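Local coordinates for protein putative beta-glucosidase (PDB 5WAB) that hydrolyses beta-glucosidic linkages as a family 3 glycoside hydrolase and may also release terminal arabinopyranose from ginsenoside Rb2, at residues G523-Y528 against A596-E601; F551-V556 against A570-T575; N564-T569 against A659-D664; V584-A589 against Y644-G649. One frame throughout, in Å; residues are numbered along the deposited sequence.

In the fold
Contact 1 opens first along the chain, in the loop that leads to helix 528-531, and closes only at 596-601, tying the family 3 C-terminal domain to the fibronectin type III-like domain. Nested inside that long loop, contact 2 joins the two arms of the hairpin 551-560 and 566-574. Contact 3 starts on the second arm and closes at 659-664, so it crosses both contacts 1 and 2 and bridges the two sheets of the beta-sandwich. Contact 4, between strands 580-590 and 642-648, is nested within contact 3, follows contact 2 in series and crosses contact 1, which it touches through His600 and Glu647.

Contact 1: residues G523-Y528 against A596-E601; sequences GVFVGY and ARPKHE
Phe525, the centre of an inverse gamma turn, brings its ring obliquely up to the Arg597-Pro598 peptide and not just to side chains. Phe525 CE1 comes within 3.5 Å of Pro598 N, while Phe525 CZ lies 3.7 Å from Arg597 C. At the ring's edge, in its plane, Ala596 CB sits 3.9 Å from Phe525 CE2. CG of Phe525 is anti to its own carbonyl carbon (chi1 -65°), which carries the ring down to the proline, and Pro598 CG meets CE1 of Phe525 at 4.0 Å. One face of the same ring carries Val524 CG2, offset toward the rim, and Val524 CG2 also reaches Pro598 CD at 4.2 Å. This is a domain interface: a loop of the family 3 C-terminal domain rests on the loop that precedes strand 601-610 of the fibronectin type III-like domain. A second point of contact is Tyr528, just after the N-cap Gly527. Tyr528 OH lies 3.7 Å from Glu601 CA, which sits at the ring's edge near its plane, and is hydrogen-bonded to Asp128 and Leu602 N. Tyr528 CE2 is 3.8 Å from His600 O. Glu601 forms a salt bridge with Arg529, and His600 hydrogen-bonds Glu647 through ND1 and Asp532 through NE2.

Contact 2: residues F551-V556 against A570-T575; sequences FAIDGV and ATVTNT
Four backbone hydrogen bonds pair Ala552 with Thr573 and Asp554 with Thr571, each pair bonded in both directions. The segments are the two arms of an antiparallel beta hairpin at the edge of a three-stranded sheet in the fibronectin-like sandwich, running 158° apart. Ala552 N donates to Thr573 O at 3.0 Å, and Thr571 N reaches Asp554 O at 2.9 Å. Ile553-Val572, a non-hydrogen-bonded pair, lies between them, and Phe551-Asn574 beyond Ala552-Thr573; here CA-H groups also face carbonyls, Phe551 CA being 3.1 Å from Thr573 O. The side chain of Asp554 is folded back, its CG between backbone N and carbonyl carbon (chi1 55°), and this brings Asp554 OD1 alongside Thr571 CB at 3.6 Å. On the other face the Phe551 ring lies across the Asn574 side chain, ring and amide planes 41° apart, with Phe551 CE2 3.8 Å from Asn574 CB. That amide is itself tethered, ND2 to Val578 O and Leu610 O and OD1 to Ser576. Replacing Phe551 with an alanine would probably strip the cover from the Asn574 amide and open a gap beside Ala580 and Glu582 of strand 580-590. Toward the hairpin turn, Val556 CG2 meets Ala570 CB at 3.8 Å.

Contact 3: residues N564-T569 against A659-D664; sequences NTAHVT and AVVTLD
Apolar contact joins Leu663 to the backbone of Asn564 and Ala566 to Val661, across the core between the two sheets of a fibronectin type III-like beta-sandwich. Strand 566-574 belongs to the three-stranded sheet and strand 654-663 to the four-stranded one; the touching parts, 564-566 and 661-664, run 159° apart. Leu663 has CG anti to its carbonyl carbon (chi1 -54°), which sends CD2 over the Asn564 backbone, 4.1 Å from Asn564 CA. Leu663 CD2 also lies 4.3 Å from Thr565 N. Further along, Ala566 CB and Val661 CG1 face each other across the core at 4.4 Å, and both side chains point toward the opposite segment. Outside the pair, Phe627 and Tyr644 pack on Leu663 and Val558 on Val661, so this end of the sandwich is filled from a loop as well as from neighbouring strands.

The polar part centres on the Asn564 amide, whose ND2 hydrogen-bonds Gly665 O just past the second segment. Asp664, at the outer end, turns its own carboxylate to Lys560 in a salt bridge, and Lys560 NZ also hydrogen-bonds Thr662 O; the hairpin is thereby linked to this strand by charge as well as by packing. On the amide's other arm, Asn564 OD1 rests 3.6 Å from Leu663 CB.

Contact 4: residues V584-A589 against Y644-G649; sequences VQVYVA and YTVEVG
Tyr587 and Glu647 present the flat groups here, with ring and carboxylate planes 58° apart: the carboxylate oxygen OE1 of Glu647 approaches the ring obliquely and comes within 3.5 Å of Tyr587 CB. Glu647 OE2 rests 3.7 Å from Ala589 CB. His600 stacks on the Tyr587 ring and hydrogen-bonds Glu647 OE1 through ND1, so tyrosine, histidine and glutamate form one packed group. At the far end of the ring, Tyr587 OH donates to Gln585 OE1 at 2.7 Å, nearly in line with the amide C=O, while Gln585 NE2 binds Gly543 O. With an alanine in place of Gln585, the Tyr587 hydroxyl would probably lose its acceptor and Gly543 O the NE2 donor. Tyr644, at the other end, meets Val588 CG1 through CD2 at 4.2 Å and has Phe627 edge-to-face with it.

The backbones run antiparallel, 159° apart, and six hydrogen bonds link Gln585 to Gly649, Tyr587 to Glu647 and Ala589 to Thr645. The bond from Glu647 N to Tyr587 O, 2.8 Å long, is almost straight at 178°. Val586, Val646 and Val648 lie on the sheet face opposite Tyr587 and Glu647. Val586 CG1 meets Val646 CG1 at 3.8 Å, and Val584 CG1 meets Val648 CG1 at the same distance. All four put CG1 anti to their backbone N. Val584, Val586 and Val646 pack on Ile618, Phe620 and Leu622 of strand 615-622, and Val648 on Val556, the two-layered packing of a fibronectin type III-like beta-sandwich, with these two strands at the middle of its four-stranded sheet.

Contact 1: residues G523-Y528 against A596-E601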
loop_
_atom_site.group_PDB
_atom_site.type_symbol
_atom_site.label_atom_id
_atom_site.label_comp_id
_atom_site.label_asym_id
_atom_site.label_seq_id
_atom_site.Cartn_x
_atom_site.Cartn_y
_atom_site.Cartn_z
ATOM N N GLY A 523 -12.449 10.778 -11.463
ATOM C CA GLY A 523 -12.232 9.718 -12.441
ATOM C C GLY A 523 -10.886 9.056 -12.252
ATOM O O GLY A 523 -10.489 8.724 -11.131
ATOM N N VAL A 524 -10.146 8.878 -13.348
ATOM C CA VAL A 524 -8.835 8.243 -13.226
ATOM C C VAL A 524 -7.760 9.213 -12.773
ATOM O O VAL A 524 -6.631 8.784 -12.512
ATOM C CB VAL A 524 -8.385 7.567 -14.537
ATOM C CG1 VAL A 524 -9.348 6.432 -14.914
ATOM C CG2 VAL A 524 -8.262 8.586 -15.663
ATOM N N PHE A 525 -8.081 10.505 -12.640
ATOM C CA PHE A 525 -7.080 11.520 -12.302
ATOM C C PHE A 525 -6.955 11.622 -10.785
ATOM O O PHE A 525 -7.452 12.543 -10.136
ATOM C CB PHE A 525 -7.430 12.854 -12.953
ATOM C CG PHE A 525 -7.373 12.816 -14.455
ATOM C CD1 PHE A 525 -6.164 12.978 -15.119
ATOM C CD2 PHE A 525 -8.515 12.577 -15.204
ATOM C CE1 PHE A 525 -6.103 12.930 -16.504
ATOM C CE2 PHE A 525 -8.461 12.530 -16.590
ATOM C CZ PHE A 525 -7.256 12.706 -17.240
ATOM N N VAL A 526 -6.244 10.650 -10.223
ATOM C CA VAL A 526 -6.020 10.533 -8.789
ATOM C C VAL A 526 -4.546 10.785 -8.515
ATOM O O VAL A 526 -3.678 10.222 -9.195
ATOM C CB VAL A 526 -6.447 9.148 -8.276
ATOM C CG1 VAL A 526 -6.120 9.000 -6.801
ATOM C CG2 VAL A 526 -7.934 8.936 -8.527
ATOM N N GLY A 527 -4.266 11.634 -7.530
ATOM C CA GLY A 527 -2.885 11.865 -7.141
ATOM C C GLY A 527 -2.086 12.501 -8.259
ATOM O O GLY A 527 -2.555 13.408 -8.956
ATOM N N TYR A 528 -0.869 11.986 -8.469
ATOM C CA TYR A 528 0.014 12.573 -9.472
ATOM C C TYR A 528 -0.558 12.463 -10.877
ATOM O O TYR A 528 -0.169 13.244 -11.753
ATOM C CB TYR A 528 1.395 11.910 -9.433
ATOM C CG TYR A 528 1.426 10.548 -10.073
ATOM C CD1 TYR A 528 1.001 9.425 -9.377
ATOM C CD2 TYR A 528 1.880 10.380 -11.377
ATOM C CE1 TYR A 528 1.024 8.172 -9.960
ATOM C CE2 TYR A 528 1.906 9.127 -11.970
ATOM C CZ TYR A 528 1.472 8.028 -11.255
ATOM O OH TYR A 528 1.493 6.778 -11.830
ATOM N N ALA A 596 -9.800 10.659 -22.128
ATOM C CA ALA A 596 -8.907 11.442 -21.285
ATOM C C ALA A 596 -7.957 10.519 -20.529
ATOM O O ALA A 596 -8.381 9.511 -19.951
ATOM C CB ALA A 596 -9.714 12.294 -20.310
ATOM N N ARG A 597 -6.671 10.853 -20.549
ATOM C CA ARG A 597 -5.639 10.058 -19.904
ATOM C C ARG A 597 -4.643 10.971 -19.203
ATOM O O ARG A 597 -4.370 12.080 -19.678
ATOM C CB ARG A 597 -4.898 9.170 -20.916
ATOM C CG ARG A 597 -5.810 8.294 -21.766
ATOM C CD ARG A 597 -5.031 7.151 -22.385
ATOM N NE ARG A 597 -4.473 6.283 -21.354
ATOM C CZ ARG A 597 -3.632 5.289 -21.596
ATOM N NH1 ARG A 597 -3.247 5.038 -22.839
ATOM N NH2 ARG A 597 -3.168 4.552 -20.595
ATOM N N PRO A 598 -4.101 10.536 -18.065
ATOM C CA PRO A 598 -3.019 11.289 -17.421
ATOM C C PRO A 598 -1.814 11.412 -18.340
ATOM O O PRO A 598 -1.595 10.590 -19.231
ATOM C CB PRO A 598 -2.684 10.448 -16.185
ATOM C CG PRO A 598 -3.912 9.620 -15.946
ATOM C CD PRO A 598 -4.486 9.343 -17.292
ATOM N N LYS A 599 -1.006 12.450 -18.099
ATOM C CA LYS A 599 0.148 12.669 -18.963
ATOM C C LYS A 599 1.071 11.458 -18.955
ATOM O O LYS A 599 1.571 11.045 -20.007
ATOM C CB LYS A 599 0.915 13.925 -18.549
ATOM C CG LYS A 599 1.926 14.365 -19.602
ATOM C CD LYS A 599 2.427 15.779 -19.365
ATOM C CE LYS A 599 3.466 15.810 -18.251
ATOM N NZ LYS A 599 3.950 17.187 -17.962
ATOM N N HIS A 600 1.307 10.868 -17.784
ATOM C CA HIS A 600 2.051 9.619 -17.734
ATOM C C HIS A 600 1.587 8.798 -16.537
ATOM O O HIS A 600 0.979 9.319 -15.600
ATOM C CB HIS A 600 3.569 9.862 -17.685
ATOM C CG HIS A 600 4.020 10.694 -16.527
ATOM N ND1 HIS A 600 5.350 10.844 -16.198
ATOM C CD2 HIS A 600 3.324 11.407 -15.610
ATOM C CE1 HIS A 600 5.454 11.618 -15.134
ATOM N NE2 HIS A 600 4.239 11.974 -14.757
ATOM N N GLU A 601 1.888 7.498 -16.584
ATOM C CA GLU A 601 1.543 6.551 -15.531
ATOM C C GLU A 601 2.710 5.606 -15.299
ATOM O O GLU A 601 3.389 5.205 -16.248
ATOM C CB GLU A 601 0.283 5.751 -15.888
ATOM C CG GLU A 601 -0.992 6.581 -15.980
ATOM C CD GLU A 601 -2.230 5.729 -16.201
ATOM O OE1 GLU A 601 -2.282 4.611 -15.642
ATOM O OE2 GLU A 601 -3.157 6.188 -16.911
#

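Contact 2: residues F551-V556 against A570-T575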
loop_
_atom_site.group_PDB
_atom_site.type_symbol
_atom_site.label_atom_id
_atom_site.label_comp_id
_atom_site.label_asym_id
_atom_site.label_seq_id
_atom_site.Cartn_x
_atom_site.Cartn_y
_atom_site.Cartn_z
ATOM N N PHE A 551 23.752 9.233 -8.655
ATOM C CA PHE A 551 23.562 8.236 -9.698
ATOM C C PHE A 551 23.362 8.923 -11.042
ATOM O O PHE A 551 22.916 10.071 -11.114
ATOM C CB PHE A 551 22.370 7.312 -9.373
ATOM C CG PHE A 551 22.540 6.544 -8.091
ATOM C CD1 PHE A 551 22.181 7.110 -6.875
ATOM C CD2 PHE A 551 23.083 5.269 -8.095
ATOM C CE1 PHE A 551 22.349 6.418 -5.690
ATOM C CE2 PHE A 551 23.251 4.568 -6.910
ATOM C CZ PHE A 551 22.885 5.144 -5.706
ATOM N N ALA A 552 23.698 8.201 -12.106
ATOM C CA ALA A 552 23.540 8.680 -13.469
ATOM C C ALA A 552 22.948 7.565 -14.314
ATOM O O ALA A 552 23.314 6.397 -14.153
ATOM C CB ALA A 552 24.874 9.142 -14.066
ATOM N N ILE A 553 22.034 7.929 -15.207
ATOM C CA ILE A 553 21.371 6.984 -16.096
ATOM C C ILE A 553 21.763 7.303 -17.532
ATOM O O ILE A 553 21.628 8.449 -17.979
ATOM C CB ILE A 553 19.842 7.019 -15.920
ATOM C CG1 ILE A 553 19.469 6.564 -14.512
ATOM C CG2 ILE A 553 19.159 6.147 -16.953
ATOM C CD1 ILE A 553 18.000 6.660 -14.224
ATOM N N ASP A 554 22.255 6.296 -18.246
ATOM C CA ASP A 554 22.553 6.443 -19.662
ATOM C C ASP A 554 22.307 5.105 -20.343
ATOM O O ASP A 554 21.842 4.148 -19.718
ATOM C CB ASP A 554 23.987 6.947 -19.875
ATOM C CG ASP A 554 25.029 6.070 -19.196
ATOM O OD1 ASP A 554 24.663 5.010 -18.639
ATOM O OD2 ASP A 554 26.227 6.442 -19.233
ATOM N N GLY A 555 22.642 5.032 -21.626
ATOM C CA GLY A 555 22.416 3.806 -22.369
ATOM C C GLY A 555 20.964 3.396 -22.440
ATOM O O GLY A 555 20.668 2.204 -22.569
ATOM N N VAL A 556 20.045 4.357 -22.351
ATOM C CA VAL A 556 18.622 4.041 -22.378
ATOM C C VAL A 556 18.225 3.698 -23.806
ATOM O O VAL A 556 18.458 4.477 -24.738
ATOM C CB VAL A 556 17.786 5.208 -21.833
ATOM C CG1 VAL A 556 16.306 4.892 -21.949
ATOM C CG2 VAL A 556 18.155 5.492 -20.390
ATOM N N ALA A 570 18.366 0.076 -19.918
ATOM C CA ALA A 570 19.045 1.246 -19.376
ATOM C C ALA A 570 20.173 0.827 -18.439
ATOM O O ALA A 570 20.154 -0.265 -17.866
ATOM C CB ALA A 570 18.062 2.151 -18.636
ATOM N N THR A 571 21.140 1.731 -18.259
ATOM C CA THR A 571 22.250 1.541 -17.329
ATOM C C THR A 571 22.197 2.609 -16.245
ATOM O O THR A 571 22.094 3.803 -16.548
ATOM C CB THR A 571 23.608 1.636 -18.028
ATOM O OG1 THR A 571 23.721 0.621 -19.030
ATOM C CG2 THR A 571 24.733 1.449 -17.002
ATOM N N VAL A 572 22.297 2.189 -14.989
ATOM C CA VAL A 572 22.351 3.102 -13.856
ATOM C C VAL A 572 23.700 2.919 -13.174
ATOM O O VAL A 572 24.174 1.788 -13.009
ATOM C CB VAL A 572 21.179 2.864 -12.881
ATOM C CG1 VAL A 572 21.102 1.401 -12.486
ATOM C CG2 VAL A 572 21.297 3.760 -11.654
ATOM N N THR A 573 24.326 4.028 -12.785
ATOM C CA THR A 573 25.694 4.005 -12.284
ATOM C C THR A 573 25.799 4.838 -11.016
ATOM O O THR A 573 25.295 5.965 -10.967
ATOM C CB THR A 573 26.665 4.537 -13.341
ATOM O OG1 THR A 573 26.456 3.841 -14.576
ATOM C CG2 THR A 573 28.106 4.349 -12.890
ATOM N N ASN A 574 26.426 4.276 -9.985
ATOM C CA ASN A 574 26.730 5.023 -8.768
ATOM C C ASN A 574 27.983 5.856 -9.019
ATOM O O ASN A 574 29.094 5.317 -9.075
ATOM C CB ASN A 574 26.918 4.075 -7.589
ATOM C CG ASN A 574 27.031 4.805 -6.262
ATOM O OD1 ASN A 574 27.426 5.971 -6.203
ATOM N ND2 ASN A 574 26.691 4.113 -5.185
ATOM N N THR A 575 27.809 7.169 -9.170
ATOM C CA THR A 575 28.894 8.082 -9.504
ATOM C C THR A 575 29.494 8.764 -8.279
ATOM O O THR A 575 30.086 9.839 -8.409
ATOM C CB THR A 575 28.402 9.140 -10.492
ATOM O OG1 THR A 575 27.330 9.884 -9.897
ATOM C CG2 THR A 575 27.906 8.486 -11.778
#

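Contact 3: residues N564-T569 against A659-D664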
loop_
_atom_site.group_PDB
_atom_site.type_symbol
_atom_site.label_atom_id
_atom_site.label_comp_id
_atom_site.label_asym_id
_atom_site.label_seq_id
_atom_site.Cartn_x
_atom_site.Cartn_y
_atom_site.Cartn_z
ATOM N N ASN A 564 2.092 -4.495 -30.157
ATOM C CA ASN A 564 1.745 -3.524 -29.120
ATOM C C ASN A 564 2.549 -3.756 -27.847
ATOM O O ASN A 564 2.036 -3.599 -26.733
ATOM C CB ASN A 564 0.248 -3.551 -28.809
ATOM C CG ASN A 564 -0.602 -3.194 -30.004
ATOM O OD1 ASN A 564 -0.651 -2.037 -30.415
ATOM N ND2 ASN A 564 -1.274 -4.187 -30.575
ATOM N N THR A 565 3.820 -4.130 -27.985
ATOM C CA THR A 565 4.687 -4.302 -26.827
ATOM C C THR A 565 6.045 -3.677 -27.107
ATOM O O THR A 565 6.479 -3.561 -28.257
ATOM C CB THR A 565 4.885 -5.774 -26.444
ATOM O OG1 THR A 565 5.438 -6.494 -27.556
ATOM C CG2 THR A 565 3.560 -6.400 -26.015
ATOM N N ALA A 566 6.730 -3.311 -26.027
ATOM C CA ALA A 566 8.035 -2.684 -26.121
ATOM C C ALA A 566 8.920 -3.215 -25.003
ATOM O O ALA A 566 8.456 -3.874 -24.069
ATOM C CB ALA A 566 7.924 -1.157 -26.052
ATOM N N HIS A 567 10.211 -2.912 -25.105
ATOM C CA HIS A 567 11.192 -3.372 -24.136
ATOM C C HIS A 567 12.166 -2.244 -23.846
ATOM O O HIS A 567 12.651 -1.581 -24.767
ATOM C CB HIS A 567 11.940 -4.608 -24.650
ATOM C CG HIS A 567 12.954 -5.141 -23.690
ATOM N ND1 HIS A 567 14.309 -4.956 -23.864
ATOM C CD2 HIS A 567 12.813 -5.837 -22.538
ATOM C CE1 HIS A 567 14.960 -5.523 -22.864
ATOM N NE2 HIS A 567 14.075 -6.064 -22.045
ATOM N N VAL A 568 12.486 -2.054 -22.572
ATOM C CA VAL A 568 13.308 -0.936 -22.128
ATOM C C VAL A 568 14.638 -1.462 -21.623
ATOM O O VAL A 568 14.689 -2.441 -20.874
ATOM C CB VAL A 568 12.615 -0.124 -21.026
ATOM C CG1 VAL A 568 13.423 1.127 -20.733
ATOM C CG2 VAL A 568 11.225 0.238 -21.465
ATOM N N THR A 569 15.714 -0.796 -22.015
ATOM C CA THR A 569 17.041 -1.160 -21.551
ATOM C C THR A 569 17.742 0.109 -21.099
ATOM O O THR A 569 17.699 1.115 -21.813
ATOM C CB THR A 569 17.780 -1.843 -22.698
ATOM O OG1 THR A 569 16.884 -2.799 -23.279
ATOM C CG2 THR A 569 19.081 -2.567 -22.218
ATOM N N ALA A 659 12.128 8.085 -24.950
ATOM C CA ALA A 659 12.180 7.511 -26.285
ATOM C C ALA A 659 10.756 7.222 -26.727
ATOM O O ALA A 659 9.916 6.841 -25.911
ATOM C CB ALA A 659 13.029 6.238 -26.324
ATOM N N VAL A 660 10.494 7.406 -28.015
ATOM C CA VAL A 660 9.154 7.281 -28.571
ATOM C C VAL A 660 9.034 5.936 -29.272
ATOM O O VAL A 660 9.913 5.550 -30.053
ATOM C CB VAL A 660 8.846 8.437 -29.538
ATOM C CG1 VAL A 660 7.489 8.239 -30.203
ATOM C CG2 VAL A 660 8.902 9.768 -28.806
ATOM N N VAL A 661 7.961 5.209 -28.975
ATOM C CA VAL A 661 7.618 3.996 -29.703
ATOM C C VAL A 661 6.250 4.187 -30.336
ATOM O O VAL A 661 5.376 4.874 -29.794
ATOM C CB VAL A 661 7.640 2.745 -28.801
ATOM C CG1 VAL A 661 9.030 2.527 -28.278
ATOM C CG2 VAL A 661 6.664 2.893 -27.647
ATOM N N THR A 662 6.074 3.579 -31.503
ATOM C CA THR A 662 4.824 3.633 -32.251
ATOM C C THR A 662 4.202 2.239 -32.262
ATOM O O THR A 662 4.822 1.282 -32.738
ATOM C CB THR A 662 5.074 4.134 -33.672
ATOM O OG1 THR A 662 5.759 5.391 -33.616
ATOM C CG2 THR A 662 3.756 4.320 -34.413
ATOM N N LEU A 663 2.998 2.121 -31.718
ATOM C CA LEU A 663 2.304 0.846 -31.638
ATOM C C LEU A 663 1.225 0.746 -32.711
ATOM O O LEU A 663 0.756 1.750 -33.244
ATOM C CB LEU A 663 1.687 0.661 -30.252
ATOM C CG LEU A 663 2.652 0.812 -29.080
ATOM C CD1 LEU A 663 1.933 0.478 -27.787
ATOM C CD2 LEU A 663 3.890 -0.052 -29.262
ATOM N N ASP A 664 0.839 -0.497 -33.030
ATOM C CA ASP A 664 -0.125 -0.738 -34.103
ATOM C C ASP A 664 -1.575 -0.590 -33.662
ATOM O O ASP A 664 -2.445 -0.390 -34.515
ATOM C CB ASP A 664 0.039 -2.141 -34.691
ATOM C CG ASP A 664 1.458 -2.450 -35.101
ATOM O OD1 ASP A 664 2.262 -1.506 -35.259
ATOM O OD2 ASP A 664 1.755 -3.648 -35.298
#

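Contact 4: residues V584-A589 against Y644-G649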
loop_
_atom_site.group_PDB
_atom_site.type_symbol
_atom_site.label_atom_id
_atom_site.label_comp_id
_atom_site.label_asym_id
_atom_site.label_seq_id
_atom_site.Cartn_x
_atom_site.Cartn_y
_atom_site.Cartn_z
ATOM N N VAL A 584 15.082 3.014 -10.198
ATOM C CA VAL A 584 14.777 3.520 -11.531
ATOM C C VAL A 584 13.303 3.281 -11.820
ATOM O O VAL A 584 12.761 2.211 -11.518
ATOM C CB VAL A 584 15.671 2.842 -12.584
ATOM C CG1 VAL A 584 15.328 3.340 -13.983
ATOM C CG2 VAL A 584 17.140 3.086 -12.269
ATOM N N GLN A 585 12.649 4.279 -12.408
ATOM C CA GLN A 585 11.212 4.255 -12.631
ATOM C C GLN A 585 10.921 4.479 -14.107
ATOM O O GLN A 585 11.573 5.296 -14.761
ATOM C CB GLN A 585 10.506 5.324 -11.770
ATOM C CG GLN A 585 10.937 5.285 -10.303
ATOM C CD GLN A 585 10.467 6.477 -9.491
ATOM O OE1 GLN A 585 9.473 7.123 -9.820
ATOM N NE2 GLN A 585 11.184 6.768 -8.410
ATOM N N VAL A 586 9.941 3.745 -14.626
ATOM C CA VAL A 586 9.535 3.835 -16.023
ATOM C C VAL A 586 8.088 4.299 -16.066
ATOM O O VAL A 586 7.221 3.706 -15.413
ATOM C CB VAL A 586 9.699 2.492 -16.761
ATOM C CG1 VAL A 586 9.131 2.588 -18.173
ATOM C CG2 VAL A 586 11.160 2.078 -16.795
ATOM N N TYR A 587 7.837 5.371 -16.814
ATOM C CA TYR A 587 6.501 5.900 -17.037
ATOM C C TYR A 587 6.155 5.811 -18.516
ATOM O O TYR A 587 7.038 5.847 -19.377
ATOM C CB TYR A 587 6.398 7.358 -16.558
ATOM C CG TYR A 587 6.613 7.530 -15.071
ATOM C CD1 TYR A 587 7.889 7.565 -14.531
ATOM C CD2 TYR A 587 5.536 7.674 -14.210
ATOM C CE1 TYR A 587 8.086 7.718 -13.178
ATOM C CE2 TYR A 587 5.724 7.827 -12.857
ATOM C CZ TYR A 587 7.000 7.848 -12.346
ATOM O OH TYR A 587 7.185 8.002 -10.993
ATOM N N VAL A 588 4.867 5.676 -18.815
ATOM C CA VAL A 588 4.385 5.678 -20.191
ATOM C C VAL A 588 3.569 6.943 -20.396
ATOM O O VAL A 588 2.566 7.161 -19.706
ATOM C CB VAL A 588 3.560 4.423 -20.517
ATOM C CG1 VAL A 588 2.824 4.604 -21.836
ATOM C CG2 VAL A 588 4.469 3.201 -20.580
ATOM N N ALA A 589 3.998 7.774 -21.347
ATOM C CA ALA A 589 3.317 9.027 -21.661
ATOM C C ALA A 589 2.624 8.886 -23.008
ATOM O O ALA A 589 3.273 9.013 -24.059
ATOM C CB ALA A 589 4.300 10.202 -21.681
ATOM N N TYR A 644 3.762 6.438 -28.257
ATOM C CA TYR A 644 3.782 6.423 -26.804
ATOM C C TYR A 644 5.194 6.754 -26.359
ATOM O O TYR A 644 6.157 6.164 -26.858
ATOM C CB TYR A 644 3.363 5.061 -26.240
ATOM C CG TYR A 644 1.940 4.659 -26.554
ATOM C CD1 TYR A 644 1.602 4.131 -27.790
ATOM C CD2 TYR A 644 0.934 4.801 -25.608
ATOM C CE1 TYR A 644 0.307 3.760 -28.078
ATOM C CE2 TYR A 644 -0.366 4.429 -25.888
ATOM C CZ TYR A 644 -0.668 3.909 -27.126
ATOM O OH TYR A 644 -1.956 3.541 -27.418
ATOM N N THR A 645 5.319 7.690 -25.427
ATOM C CA THR A 645 6.624 8.094 -24.926
ATOM C C THR A 645 6.953 7.278 -23.683
ATOM O O THR A 645 6.170 7.250 -22.726
ATOM C CB THR A 645 6.659 9.587 -24.603
ATOM O OG1 THR A 645 6.528 10.350 -25.809
ATOM C CG2 THR A 645 7.976 9.939 -23.940
ATOM N N VAL A 646 8.087 6.588 -23.715
ATOM C CA VAL A 646 8.597 5.858 -22.562
ATOM C C VAL A 646 9.590 6.761 -21.845
ATOM O O VAL A 646 10.564 7.224 -22.449
ATOM C CB VAL A 646 9.249 4.532 -22.977
ATOM C CG1 VAL A 646 9.786 3.813 -21.760
ATOM C CG2 VAL A 646 8.245 3.662 -23.710
ATOM N N GLU A 647 9.327 7.039 -20.570
ATOM C CA GLU A 647 10.174 7.891 -19.751
ATOM C C GLU A 647 10.923 7.042 -18.734
ATOM O O GLU A 647 10.336 6.171 -18.086
ATOM C CB GLU A 647 9.349 8.960 -19.032
ATOM C CG GLU A 647 8.551 9.854 -19.972
ATOM C CD GLU A 647 7.537 10.716 -19.244
ATOM O OE1 GLU A 647 7.190 10.382 -18.090
ATOM O OE2 GLU A 647 7.075 11.719 -19.832
ATOM N N VAL A 648 12.215 7.312 -18.580
ATOM C CA VAL A 648 13.065 6.611 -17.627
ATOM C C VAL A 648 13.668 7.646 -16.692
ATOM O O VAL A 648 14.209 8.661 -17.146
ATOM C CB VAL A 648 14.166 5.796 -18.333
ATOM C CG1 VAL A 648 14.998 5.034 -17.315
ATOM C CG2 VAL A 648 13.555 4.849 -19.350
ATOM N N GLY A 649 13.559 7.403 -15.397
ATOM C CA GLY A 649 14.076 8.351 -14.437
ATOM C C GLY A 649 14.088 7.791 -13.035
ATOM O O GLY A 649 13.990 6.581 -12.825
#